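Local coordinates for quinoline 2-oxidoreductase large subunit (Pseudomonas putida, PDB 1T3Q), which carries the molybdenum and pterin cytosine dinucleotide cofactor of a molybdenum hydroxylase of the xanthine dehydrogenase family, which probably oxidises quinoline at carbon 2, at residues Cys193-Ala198 / Val360-Cys365; Ser197-Glu202 / Thr706-Tyr711; Phe255-His260 / Gly291-Lys296; His260-Glu265 / Val279-Asp284; Glu693-Ile696 / Gln702-Thr705. All blocks are in the same frame, centred on the assembly; numbering follows the deposited sequence.

Contact 1 of 5, residues Cys193-Ala198 / Val360-Cys365; sequences CGRVSA and VATNKC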
# COMPACT_ATOMS: atom_id res chain seq x y z
N CYS B 193 13.37 38.51 -19.77
CA CYS B 193 12.52 37.96 -18.73
C CYS B 193 13.45 37.41 -17.66
O CYS B 193 14.46 36.78 -17.99
CB CYS B 193 11.65 36.83 -19.26
SG CYS B 193 10.58 37.28 -20.64
N GLY B 194 13.13 37.65 -16.40
CA GLY B 194 13.96 37.13 -15.34
C GLY B 194 13.57 35.69 -15.05
O GLY B 194 12.59 35.19 -15.61
N ARG B 195 14.32 35.02 -14.20
CA ARG B 195 13.98 33.66 -13.84
C ARG B 195 12.76 33.71 -12.94
O ARG B 195 12.53 34.70 -12.24
CB ARG B 195 15.12 32.99 -13.07
CG ARG B 195 16.29 32.56 -13.93
CD ARG B 195 17.38 31.84 -13.14
NE ARG B 195 18.37 31.30 -14.07
CZ ARG B 195 18.86 30.06 -14.02
NH1 ARG B 195 18.46 29.23 -13.07
NH2 ARG B 195 19.72 29.65 -14.94
N VAL B 196 11.97 32.64 -12.97
CA VAL B 196 10.81 32.50 -12.12
C VAL B 196 10.80 31.05 -11.68
O VAL B 196 11.52 30.22 -12.25
CB VAL B 196 9.47 32.81 -12.84
CG1 VAL B 196 9.46 34.25 -13.31
CG2 VAL B 196 9.25 31.85 -14.01
N SER B 197 10.01 30.74 -10.66
CA SER B 197 9.88 29.38 -10.16
C SER B 197 8.42 28.97 -10.35
O SER B 197 7.52 29.80 -10.23
CB SER B 197 10.22 29.32 -8.67
OG SER B 197 9.91 28.04 -8.15
N ALA B 198 8.20 27.69 -10.66
CA ALA B 198 6.83 27.19 -10.83
C ALA B 198 6.14 27.41 -9.49
O ALA B 198 4.92 27.58 -9.41
CB ALA B 198 6.86 25.70 -11.17
N VAL B 360 23.18 29.21 -23.06
CA VAL B 360 24.48 29.26 -22.41
C VAL B 360 24.45 28.77 -20.98
O VAL B 360 23.48 28.99 -20.24
CB VAL B 360 25.07 30.68 -22.41
CG1 VAL B 360 25.28 31.15 -23.84
CG2 VAL B 360 24.15 31.65 -21.66
N ALA B 361 25.52 28.10 -20.58
CA ALA B 361 25.64 27.59 -19.23
C ALA B 361 26.09 28.72 -18.31
O ALA B 361 26.93 29.54 -18.67
CB ALA B 361 26.65 26.45 -19.19
N THR B 362 25.50 28.76 -17.12
CA THR B 362 25.84 29.76 -16.11
C THR B 362 25.90 29.01 -14.79
O THR B 362 25.38 27.89 -14.69
CB THR B 362 24.76 30.86 -16.02
OG1 THR B 362 23.50 30.25 -15.69
CG2 THR B 362 24.62 31.60 -17.33
N ASN B 363 26.53 29.59 -13.79
CA ASN B 363 26.61 28.92 -12.50
C ASN B 363 25.38 29.21 -11.65
O ASN B 363 25.44 29.92 -10.65
CB ASN B 363 27.91 29.31 -11.79
CG ASN B 363 29.14 28.71 -12.46
OD1 ASN B 363 29.95 29.43 -13.04
ND2 ASN B 363 29.25 27.39 -12.41
N LYS B 364 24.26 28.64 -12.09
CA LYS B 364 22.97 28.79 -11.42
C LYS B 364 22.30 27.44 -11.53
O LYS B 364 22.79 26.56 -12.24
CB LYS B 364 22.13 29.84 -12.14
CG LYS B 364 22.79 31.21 -12.22
CD LYS B 364 21.98 32.17 -13.08
CE LYS B 364 22.70 33.50 -13.21
NZ LYS B 364 21.94 34.49 -14.00
N CYS B 365 21.18 27.24 -10.85
CA CYS B 365 20.54 25.95 -10.97
C CYS B 365 20.06 25.85 -12.42
O CYS B 365 19.79 26.86 -13.08
CB CYS B 365 19.38 25.80 -10.00
SG CYS B 365 17.91 26.66 -10.51

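Contact 2 of 5, residues Ser197-Glu202 / Thr706-Tyr711; sequences SACPME and TTLMDY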
# COMPACT_ATOMS: atom_id res chain seq x y z
N SER B 197 10.01 30.74 -10.66
CA SER B 197 9.88 29.38 -10.16
C SER B 197 8.42 28.97 -10.35
O SER B 197 7.52 29.80 -10.23
CB SER B 197 10.22 29.32 -8.67
OG SER B 197 9.91 28.04 -8.15
N ALA B 198 8.20 27.69 -10.66
CA ALA B 198 6.83 27.19 -10.83
C ALA B 198 6.14 27.41 -9.49
O ALA B 198 4.92 27.58 -9.41
CB ALA B 198 6.86 25.70 -11.17
N CYS B 199 6.94 27.39 -8.42
CA CYS B 199 6.45 27.60 -7.06
C CYS B 199 5.11 26.92 -6.74
O CYS B 199 4.13 27.58 -6.38
CB CYS B 199 6.36 29.12 -6.80
SG CYS B 199 6.20 29.58 -5.04
N PRO B 200 5.05 25.59 -6.89
CA PRO B 200 3.80 24.89 -6.57
C PRO B 200 3.63 24.96 -5.05
O PRO B 200 4.62 25.03 -4.34
CB PRO B 200 4.06 23.47 -7.07
CG PRO B 200 5.54 23.32 -6.83
CD PRO B 200 6.08 24.64 -7.33
N MET B 201 2.40 24.95 -4.55
CA MET B 201 2.22 25.02 -3.09
C MET B 201 2.83 23.81 -2.39
O MET B 201 3.28 23.91 -1.25
CB MET B 201 0.74 25.19 -2.72
CG MET B 201 0.23 26.61 -2.97
SD MET B 201 1.17 27.90 -2.08
CE MET B 201 2.39 28.34 -3.35
N GLU B 202 2.83 22.66 -3.06
CA GLU B 202 3.46 21.46 -2.49
C GLU B 202 4.84 21.38 -3.15
O GLU B 202 4.94 21.40 -4.37
CB GLU B 202 2.69 20.19 -2.85
CG GLU B 202 3.44 18.93 -2.44
CD GLU B 202 2.96 17.69 -3.17
OE1 GLU B 202 2.89 17.73 -4.42
OE2 GLU B 202 2.66 16.68 -2.51
N THR B 706 14.90 33.20 -1.74
CA THR B 706 14.69 31.82 -1.33
C THR B 706 13.48 31.66 -0.42
O THR B 706 13.26 30.58 0.13
CB THR B 706 15.93 31.24 -0.59
OG1 THR B 706 16.25 32.06 0.54
CG2 THR B 706 17.14 31.17 -1.52
N THR B 707 12.69 32.72 -0.26
CA THR B 707 11.50 32.65 0.59
C THR B 707 10.30 33.31 -0.07
O THR B 707 10.44 34.09 -1.01
CB THR B 707 11.73 33.35 1.95
OG1 THR B 707 11.77 34.77 1.74
CG2 THR B 707 13.05 32.91 2.56
N LEU B 708 9.11 33.00 0.44
CA LEU B 708 7.87 33.57 -0.09
C LEU B 708 7.75 35.04 0.30
O LEU B 708 6.81 35.73 -0.11
CB LEU B 708 6.68 32.77 0.43
CG LEU B 708 5.93 31.86 -0.56
CD1 LEU B 708 6.86 31.27 -1.60
CD2 LEU B 708 5.24 30.77 0.23
N MET B 709 8.70 35.51 1.10
CA MET B 709 8.73 36.91 1.50
C MET B 709 9.41 37.72 0.40
O MET B 709 9.09 38.88 0.18
CB MET B 709 9.49 37.08 2.81
CG MET B 709 8.72 36.61 4.03
SD MET B 709 7.40 37.76 4.45
CE MET B 709 8.01 38.37 5.99
N ASP B 710 10.37 37.10 -0.29
CA ASP B 710 11.06 37.79 -1.37
C ASP B 710 10.57 37.39 -2.75
O ASP B 710 10.81 38.10 -3.72
CB ASP B 710 12.57 37.57 -1.26
CG ASP B 710 13.18 38.31 -0.08
OD1 ASP B 710 12.81 39.48 0.15
OD2 ASP B 710 14.03 37.72 0.61
N TYR B 711 9.90 36.24 -2.83
CA TYR B 711 9.36 35.77 -4.10
C TYR B 711 7.85 35.92 -3.97
O TYR B 711 7.18 35.15 -3.28
CB TYR B 711 9.70 34.30 -4.35
CG TYR B 711 9.36 33.87 -5.76
CD1 TYR B 711 10.20 34.22 -6.83
CD2 TYR B 711 8.18 33.18 -6.05
CE1 TYR B 711 9.86 33.88 -8.15
CE2 TYR B 711 7.84 32.84 -7.36
CZ TYR B 711 8.69 33.19 -8.40
OH TYR B 711 8.34 32.89 -9.70

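Contact 3 of 5, residues Phe255-His260 / Gly291-Lys296; sequences FGQKAH and GATHAK. With MCN (pterin cytosine dinucleotide), chain N; SMO (dioxosulfidomolybdenum(VI) ion), chain O.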
# COMPACT_ATOMS: atom_id res chain seq x y z
N PHE B 255 3.02 22.07 -12.78
CA PHE B 255 3.30 23.15 -13.71
C PHE B 255 4.62 23.01 -14.47
O PHE B 255 5.18 24.00 -14.92
CB PHE B 255 3.30 24.48 -12.94
CG PHE B 255 2.13 24.64 -12.02
CD1 PHE B 255 0.84 24.77 -12.53
CD2 PHE B 255 2.30 24.61 -10.64
CE1 PHE B 255 -0.27 24.87 -11.68
CE2 PHE B 255 1.20 24.71 -9.77
CZ PHE B 255 -0.08 24.84 -10.30
N GLY B 256 5.10 21.78 -14.61
CA GLY B 256 6.35 21.55 -15.32
C GLY B 256 7.52 21.25 -14.40
O GLY B 256 8.42 20.47 -14.76
N GLN B 257 7.53 21.86 -13.22
CA GLN B 257 8.64 21.65 -12.28
C GLN B 257 8.78 20.17 -11.92
O GLN B 257 9.89 19.67 -11.74
CB GLN B 257 8.43 22.46 -11.01
CG GLN B 257 9.66 22.51 -10.10
CD GLN B 257 9.37 23.15 -8.76
OE1 GLN B 257 8.89 22.49 -7.84
NE2 GLN B 257 9.66 24.44 -8.64
N LYS B 258 7.65 19.49 -11.82
CA LYS B 258 7.64 18.08 -11.48
C LYS B 258 7.65 17.20 -12.73
O LYS B 258 7.30 16.02 -12.68
CB LYS B 258 6.44 17.79 -10.57
CG LYS B 258 6.64 18.46 -9.20
CD LYS B 258 5.46 18.30 -8.25
CE LYS B 258 5.71 19.11 -6.98
NZ LYS B 258 4.48 19.27 -6.15
N ALA B 259 8.08 17.79 -13.84
CA ALA B 259 8.19 17.08 -15.10
C ALA B 259 9.68 16.99 -15.43
O ALA B 259 10.09 17.18 -16.58
CB ALA B 259 7.45 17.81 -16.21
N HIS B 260 10.49 16.74 -14.41
CA HIS B 260 11.94 16.58 -14.58
C HIS B 260 12.38 15.45 -13.68
O HIS B 260 11.68 15.06 -12.74
CB HIS B 260 12.72 17.82 -14.13
CG HIS B 260 12.37 19.08 -14.85
ND1 HIS B 260 11.43 19.97 -14.36
CD2 HIS B 260 12.84 19.61 -16.00
CE1 HIS B 260 11.34 21.00 -15.19
NE2 HIS B 260 12.18 20.81 -16.19
N GLY B 291 17.33 24.32 -5.25
CA GLY B 291 17.69 23.17 -6.06
C GLY B 291 16.72 22.51 -7.02
O GLY B 291 16.97 21.38 -7.43
N ALA B 292 15.62 23.17 -7.36
CA ALA B 292 14.70 22.58 -8.33
C ALA B 292 15.20 23.16 -9.65
O ALA B 292 16.38 23.06 -9.96
CB ALA B 292 13.27 23.02 -8.04
N THR B 293 14.31 23.76 -10.42
CA THR B 293 14.70 24.40 -11.67
C THR B 293 14.04 25.76 -11.67
O THR B 293 13.10 26.00 -10.91
CB THR B 293 14.21 23.61 -12.91
OG1 THR B 293 12.80 23.35 -12.78
CG2 THR B 293 14.95 22.30 -13.07
N HIS B 294 14.55 26.68 -12.49
CA HIS B 294 13.95 28.00 -12.64
C HIS B 294 13.58 28.00 -14.10
O HIS B 294 13.97 27.09 -14.84
CB HIS B 294 14.94 29.14 -12.37
CG HIS B 294 15.50 29.15 -10.98
ND1 HIS B 294 14.73 28.88 -9.86
CD2 HIS B 294 16.74 29.43 -10.52
CE1 HIS B 294 15.49 28.98 -8.78
NE2 HIS B 294 16.71 29.31 -9.15
N ALA B 295 12.85 29.01 -14.54
CA ALA B 295 12.45 29.05 -15.94
C ALA B 295 12.23 30.46 -16.44
O ALA B 295 12.28 31.42 -15.67
CB ALA B 295 11.18 28.23 -16.13
N LYS B 296 11.99 30.55 -17.75
CA LYS B 296 11.67 31.79 -18.45
C LYS B 296 12.77 32.81 -18.67
O LYS B 296 12.52 33.86 -19.26
CB LYS B 296 10.50 32.49 -17.74
CG LYS B 296 9.31 31.58 -17.46
CD LYS B 296 8.61 31.15 -18.75
CE LYS B 296 7.47 30.18 -18.45
NZ LYS B 296 6.67 29.84 -19.67
N1 MCN N . -9.28 19.74 -20.91
C2 MCN N . -10.64 19.53 -21.33
N3 MCN N . -10.82 19.66 -22.70
C4 MCN N . -9.83 19.96 -23.64
C5 MCN N . -8.47 20.17 -23.15
C6 MCN N . -8.20 20.05 -21.81
O2 MCN N . -11.51 19.30 -20.53
N4 MCN N . -10.12 20.05 -24.92
C1' MCN N . -9.03 19.56 -19.37
C2D MCN N . -8.47 18.11 -19.03
O2' MCN N . -8.97 17.67 -17.72
C3' MCN N . -6.96 18.30 -19.10
C4D MCN N . -6.73 19.68 -18.54
O4D MCN N . -8.01 20.44 -18.83
O3' MCN N . -6.29 17.27 -18.29
C5' MCN N . -5.42 20.38 -19.00
O5' MCN N . -5.42 20.30 -20.40
PA MCN N . -4.27 19.67 -21.27
O1A MCN N . -4.82 18.39 -21.84
O2A MCN N . -3.81 20.80 -22.17
O3A MCN N . -2.90 19.36 -20.45
PB MCN N . -2.52 18.20 -19.42
O1B MCN N . -1.40 17.42 -20.02
O2B MCN N . -3.74 17.43 -18.99
O3B MCN N . -2.02 19.00 -18.12
C10 MCN N . -0.71 19.50 -18.05
C9' MCN N . -0.82 20.97 -18.25
C8' MCN N . 0.63 21.50 -18.08
S8' MCN N . 1.81 20.90 -19.28
C7' MCN N . 1.05 22.37 -17.15
S7' MCN N . 2.72 22.95 -16.96
C6' MCN N . 0.00 22.86 -16.10
C7 MCN N . -1.39 22.81 -16.65
O9' MCN N . -1.69 21.52 -17.16
N5' MCN N . 0.30 22.07 -14.83
C4A MCN N . -0.85 22.18 -13.95
N8' MCN N . -2.40 23.13 -15.59
C4B MCN N . -2.11 22.72 -14.25
N1' MCN N . -3.21 22.81 -13.36
C2' MCN N . -2.97 22.33 -12.12
N2' MCN N . -3.99 22.40 -11.22
N3' MCN N . -1.78 21.75 -11.74
C4' MCN N . -0.62 21.61 -12.60
O4' MCN N . 0.39 21.10 -12.19
S SMO O . 5.63 23.02 -18.37
MO SMO O . 4.01 21.64 -18.58
OM2 SMO O . 4.73 21.57 -20.16
OM1 SMO O . 4.56 20.35 -17.64
O HOH W 1 12.56 20.98 -11.27

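Contact 4 of 5, residues His260-Glu265 / Val279-Asp284; sequences HLHPEE and VRWIED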
# COMPACT_ATOMS: atom_id res chain seq x y z
N HIS B 260 10.49 16.74 -14.41
CA HIS B 260 11.94 16.58 -14.58
C HIS B 260 12.38 15.45 -13.68
O HIS B 260 11.68 15.06 -12.74
CB HIS B 260 12.72 17.82 -14.13
CG HIS B 260 12.37 19.08 -14.85
ND1 HIS B 260 11.43 19.97 -14.36
CD2 HIS B 260 12.84 19.61 -16.00
CE1 HIS B 260 11.34 21.00 -15.19
NE2 HIS B 260 12.18 20.81 -16.19
N LEU B 261 13.56 14.90 -13.97
CA LEU B 261 14.11 13.86 -13.13
C LEU B 261 14.96 14.63 -12.14
O LEU B 261 15.81 15.42 -12.53
CB LEU B 261 14.99 12.91 -13.95
CG LEU B 261 15.60 11.78 -13.10
CD1 LEU B 261 14.49 10.85 -12.62
CD2 LEU B 261 16.61 11.00 -13.93
N HIS B 262 14.72 14.43 -10.85
CA HIS B 262 15.49 15.15 -9.84
C HIS B 262 16.58 14.28 -9.24
O HIS B 262 16.39 13.08 -9.05
CB HIS B 262 14.59 15.62 -8.69
CG HIS B 262 13.27 16.17 -9.15
ND1 HIS B 262 13.17 17.28 -9.96
CD2 HIS B 262 12.01 15.74 -8.93
CE1 HIS B 262 11.89 17.50 -10.23
NE2 HIS B 262 11.17 16.59 -9.62
N PRO B 263 17.75 14.87 -8.96
CA PRO B 263 18.83 14.07 -8.37
C PRO B 263 18.30 13.33 -7.14
O PRO B 263 18.61 12.16 -6.92
CB PRO B 263 19.87 15.13 -8.01
CG PRO B 263 19.73 16.10 -9.13
CD PRO B 263 18.21 16.22 -9.31
N GLU B 264 17.48 14.01 -6.34
CA GLU B 264 16.94 13.41 -5.13
C GLU B 264 16.12 12.14 -5.36
O GLU B 264 16.10 11.26 -4.51
CB GLU B 264 16.11 14.43 -4.34
CG GLU B 264 16.93 15.58 -3.77
CD GLU B 264 17.00 16.79 -4.69
OE1 GLU B 264 17.03 16.62 -5.92
OE2 GLU B 264 17.04 17.92 -4.16
N GLU B 265 15.44 12.04 -6.51
CA GLU B 265 14.66 10.84 -6.79
C GLU B 265 15.59 9.64 -6.90
O GLU B 265 15.29 8.55 -6.42
CB GLU B 265 13.85 10.99 -8.09
CG GLU B 265 12.74 12.02 -7.98
CD GLU B 265 12.01 12.25 -9.30
OE1 GLU B 265 10.77 12.04 -9.34
OE2 GLU B 265 12.66 12.65 -10.28
N VAL B 279 13.39 5.50 2.65
CA VAL B 279 14.04 6.80 2.80
C VAL B 279 13.14 7.87 2.20
O VAL B 279 12.80 7.84 1.01
CB VAL B 279 15.40 6.83 2.09
CG1 VAL B 279 16.02 8.21 2.22
CG2 VAL B 279 16.32 5.77 2.69
N ARG B 280 12.76 8.82 3.05
CA ARG B 280 11.87 9.91 2.68
C ARG B 280 12.57 11.24 2.45
O ARG B 280 13.36 11.70 3.28
CB ARG B 280 10.82 10.06 3.79
CG ARG B 280 9.85 11.24 3.69
CD ARG B 280 8.92 11.16 4.89
NE ARG B 280 7.78 12.05 4.88
CZ ARG B 280 7.78 13.29 5.35
NH1 ARG B 280 6.68 14.02 5.30
NH2 ARG B 280 8.89 13.81 5.85
N TRP B 281 12.27 11.85 1.30
CA TRP B 281 12.80 13.15 0.94
C TRP B 281 11.64 14.11 0.67
O TRP B 281 10.94 13.97 -0.33
CB TRP B 281 13.65 13.07 -0.33
CG TRP B 281 13.90 14.42 -0.98
CD1 TRP B 281 14.54 15.50 -0.44
CD2 TRP B 281 13.49 14.82 -2.30
NE1 TRP B 281 14.56 16.54 -1.33
CE2 TRP B 281 13.93 16.16 -2.48
CE3 TRP B 281 12.81 14.18 -3.35
CZ2 TRP B 281 13.71 16.87 -3.67
CZ3 TRP B 281 12.59 14.89 -4.53
CH2 TRP B 281 13.04 16.22 -4.68
N ILE B 282 11.43 15.06 1.58
CA ILE B 282 10.39 16.07 1.42
C ILE B 282 11.14 17.39 1.60
O ILE B 282 11.54 17.74 2.72
CB ILE B 282 9.29 15.95 2.50
CG1 ILE B 282 8.60 14.59 2.40
CG2 ILE B 282 8.29 17.08 2.35
CD1 ILE B 282 7.83 14.37 1.09
N GLU B 283 11.34 18.11 0.51
CA GLU B 283 12.09 19.36 0.57
C GLU B 283 11.28 20.52 1.12
O GLU B 283 10.05 20.52 1.06
CB GLU B 283 12.61 19.73 -0.82
CG GLU B 283 11.63 20.51 -1.67
CD GLU B 283 12.13 20.75 -3.08
OE1 GLU B 283 13.37 20.80 -3.28
OE2 GLU B 283 11.29 20.92 -3.99
N ASP B 284 11.98 21.51 1.68
CA ASP B 284 11.30 22.69 2.21
C ASP B 284 11.25 23.77 1.14
O ASP B 284 11.82 23.60 0.06
CB ASP B 284 11.99 23.19 3.49
CG ASP B 284 13.43 23.61 3.28
OD1 ASP B 284 14.25 23.36 4.20
OD2 ASP B 284 13.76 24.19 2.22
O HOH W 2 15.69 19.21 -2.39

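Contact 5 of 5, residues Glu693-Ile696 / Gln702-Thr705; sequences EEVI and QLVT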
# COMPACT_ATOMS: atom_id res chain seq x y z
N GLU B 693 6.71 38.25 -9.80
CA GLU B 693 7.73 37.23 -9.61
C GLU B 693 9.10 37.35 -10.27
O GLU B 693 9.21 37.67 -11.45
CB GLU B 693 7.15 35.87 -10.01
CG GLU B 693 5.80 35.57 -9.41
CD GLU B 693 5.19 34.29 -9.94
OE1 GLU B 693 3.95 34.19 -9.93
OE2 GLU B 693 5.95 33.38 -10.36
N GLU B 694 10.12 37.05 -9.48
CA GLU B 694 11.49 37.03 -9.98
C GLU B 694 12.44 36.33 -9.02
O GLU B 694 12.56 36.70 -7.86
CB GLU B 694 12.03 38.43 -10.30
CG GLU B 694 13.32 38.33 -11.13
CD GLU B 694 13.84 39.65 -11.66
OE1 GLU B 694 14.83 39.61 -12.43
OE2 GLU B 694 13.29 40.72 -11.32
N VAL B 695 13.09 35.28 -9.52
CA VAL B 695 14.09 34.56 -8.76
C VAL B 695 15.33 35.37 -9.10
O VAL B 695 15.66 35.54 -10.28
CB VAL B 695 14.24 33.11 -9.26
CG1 VAL B 695 15.55 32.50 -8.76
CG2 VAL B 695 13.05 32.27 -8.78
N ILE B 696 16.01 35.89 -8.09
CA ILE B 696 17.17 36.73 -8.35
C ILE B 696 18.52 36.22 -7.87
O ILE B 696 18.69 35.85 -6.71
CB ILE B 696 16.96 38.13 -7.73
CG1 ILE B 696 15.65 38.74 -8.24
CG2 ILE B 696 18.14 39.05 -8.07
CD1 ILE B 696 15.29 40.06 -7.59
N GLN B 702 24.97 34.46 -5.87
CA GLN B 702 24.19 34.07 -4.70
C GLN B 702 22.71 34.19 -5.04
O GLN B 702 22.30 35.10 -5.77
CB GLN B 702 24.52 34.97 -3.50
CG GLN B 702 25.93 34.80 -2.96
CD GLN B 702 26.17 33.42 -2.39
OE1 GLN B 702 27.20 32.80 -2.66
NE2 GLN B 702 25.23 32.93 -1.59
N LEU B 703 21.91 33.26 -4.54
CA LEU B 703 20.47 33.28 -4.78
C LEU B 703 19.89 34.14 -3.66
O LEU B 703 19.85 33.72 -2.50
CB LEU B 703 19.91 31.86 -4.69
CG LEU B 703 18.71 31.47 -5.56
CD1 LEU B 703 18.05 30.25 -4.94
CD2 LEU B 703 17.71 32.61 -5.67
N VAL B 704 19.44 35.34 -4.00
CA VAL B 704 18.90 36.24 -3.00
C VAL B 704 17.41 36.05 -2.72
O VAL B 704 16.89 36.62 -1.76
CB VAL B 704 19.16 37.72 -3.38
CG1 VAL B 704 20.64 37.92 -3.65
CG2 VAL B 704 18.36 38.09 -4.61
N THR B 705 16.74 35.25 -3.54
CA THR B 705 15.32 34.99 -3.33
C THR B 705 15.10 33.52 -3.01
O THR B 705 15.12 32.67 -3.91
CB THR B 705 14.49 35.36 -4.59
OG1 THR B 705 15.02 34.67 -5.73
CG2 THR B 705 14.56 36.86 -4.86

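Contact 1 of 5, residues Cys193-Ala198 / Val360-Cys365
The guanidinium of Arg-195 lies against the aliphatic stem of Lys-364, whose CB sits over one of its faces, near the rim, 3.7 Å from NH2. Carbon CG of the arginine stands anti to its own carbonyl carbon (chi1 -76°), and the chain, extended from CG to NE, carries the flat group across to the segment 360-365. There NH1 donates to the carbonyl O of Cys-365 at 2.7 Å, a nearly straight bond (167°) in the guanidinium plane; NH2 adds a weak second bond to the same oxygen. The sulfur SG of Cys-365 comes within 3.7 Å of NH1. Beyond the two segments, Asp-322 takes salt bridges from both Arg-195 NH2 and Lys-364 NZ and a hydrogen bond with Thr-362 OG1, while Arg-195 NE goes to Gln-297. A leucine in place of Arg-195 would probably leave the Cys-365 carbonyl without this donor and Asp-322 with one positive partner fewer. Two cationic side chains thus cross obliquely in a buried place, their charged ends apart, joining the loops that follow strands 185-193 and 352-360, and the shared carboxylate of Asp-322 probably offsets their like charges.

Contact 2 of 5, residues Ser197-Glu202 / Thr706-Tyr711
A tyrosine hydroxyl takes a backbone N-H here: Ser-197 N donates to Tyr-711 OH at 2.9 Å and 169°, though the backbones stay well apart. With CG anti to its backbone nitrogen (chi1 -169°), Tyr-711 directs its phenol at the loop 197-202. Its OH also has a weak hydrogen bond with Glu-693. Beside the hydroxyl-bearing carbon, CE2 meets Cys-199 CB at 4.0 Å, and the Cys-199 sulfur lies oblique to the ring, 5.3 Å from its centroid. That sulfur also packs on Leu-708, with SG 3.9 Å from CD1. Within the segment 706-711, Thr-707 OG1 accepts from Met-709 N, an ST turn. Replacing Tyr-711 with a phenylalanine would probably leave the Ser-197 N-H without its acceptor. Arg-143 of the small subunit packs on Cys-199 and bonds to Ala-198 O, and Met-201 touches an iron-sulfur cluster. One hydroxyl and a small apolar patch round the Cys-199 sulfur therefore join two cofactor-binding regions of the chain, where the small subunit also comes in.

Contact 3 of 5, residues Phe255-His260 / Gly291-Lys296
Ala-292 comes first, its methyl CB packed against the extended side chain of Gln-257. Thr-293 follows. With its OG1 between the backbone N and the carbonyl carbon (chi1 51°), CG2 is placed squarely over the centre of the His-260 imidazole, 4.3 Å from the centroid in a CH-pi contact. The same residue's hydroxyl is 2.8 Å from a water that donates to Gln-257 O. That carbonyl also receives His-260 ND1 at 3.1 Å, almost straight but from well above the carbonyl plane, and His-260 NE2 pairs with Ala-369 N; together these fix the imidazole's rotation. Upstream in the same loop, Phe-255 N donates to MCN O4' at 2.9 Å, one face of its ring lies against the C4'-O4' side of the pterin, and Gly-256 CA lies 3.2 Å from SMO OM1, where a CB would collide with the sulfido sulfur. Across this contact two methyls, one of them over the imidazole face, and one bridging water do the joining, behind a turn that meets the molybdenum centre directly.

Contact 4 of 5, residues His260-Glu265 / Val279-Asp284
Trp-281 and Glu-264 account for most of this contact: the aliphatic part of the glutamate lies flat over one face of the indole. Glu-264 CG comes to 3.3 Å from Trp-281 CE2, and its CB sits over the six-membered ring, a CH-pi contact. The side chain bends at chi2 (93°), which keeps its carboxylate near the same face, with CD 3.4 Å from Trp-281 CZ2 and the two planes 29° apart. On the tryptophan's side, CG anti to the backbone N (chi1 163°) swings the indole off the strand toward the start of the helix.

The polar ends meet through one water. It lies in the indole plane and accepts from Trp-281 NE1 at 3.1 Å, while donating to Glu-264 OE2 at 2.6 Å and to Glu-283 OE1 at 3.0 Å. Two carboxylates are thereby linked without touching, and Arg-204, salt-bridged to Glu-283, probably eases their like charges. His-262, third in buried surface, brings CB to 4.3 Å from Trp-281 CH2. It is also the N-cap residue of helix 263-275, and its backbone N donates to OE2 of Glu-265, whose OE1 is held by Thr-221.

Here the first turn of helix 263-275 packs on strand 279-282, the next strand in the chain and a member of a seven-stranded mixed sheet, with the indole between them, within the molybdopterin cofactor-binding region.

Contact 5 of 5, residues Glu693-Ile696 / Gln702-Thr705
Ile-696 offers both its backbone groups to the segment 702-705, and each is met by a different kind of partner. Its N-H goes to a side chain, Thr-705 OG1, at 2.8 Å and 156°. Thr-705 OG1 can receive it because it is turned between its own backbone N and carbonyl carbon (chi1 55°), facing the other segment; the same oxygen lies 3.2 Å from Val-695 CA, and CG2 of the threonine rests 3.6 Å from Glu-694 O. The carbonyl oxygen of Ile-696 accepts from Val-704 N at 2.9 Å, with the donor nearly in line with the C=O bond (170°).

Apolar groups fill in around these bonds. Ile-696 CB is 3.4 Å from Val-704 CG2, tighter than usual for two carbons, and Val-695 CG1 meets Leu-703 CD2 at 3.8 Å. Val-695 N pairs instead with the backbone of Arg-195, Gln-702 N with Asp-698 OD1, and Glu-693 OE1 forms a salt bridge with Arg-143 of the small subunit. Ile-257 of the medium subunit packs on Ile-696, Val-704 and Thr-705.

A hairpin-like reversal of the chain is closed here, but a threonine hydroxyl stands where a regular strand pair would offer a carbonyl. The N-H of Ile-696 is thus satisfied by the Thr-705 side chain and not by the carbonyl of Val-704, and the branched side chains are drawn together beside the medium subunit.

Contacts 1, 2, 3 and 5 form one connected group of loops, with centres about 9 to 15 Å apart, and contact 4 stands off on helix 263-275 and strand 279-282, meeting only contact 3, with which it shares His-260. Contacts 1 and 2 start from the same loop after strand 185-193; contact 1 closes after strand 352-360, contact 2 after helix 672-692. Contacts 3 and 4 fall within the chain spanned by contact 1. Contact 2 brings the later cofactor-binding region onto the earlier one, and contact 5, wholly in the later region, touches contacts 1 to 3 from its side, between the molybdenum site and the small and medium subunits.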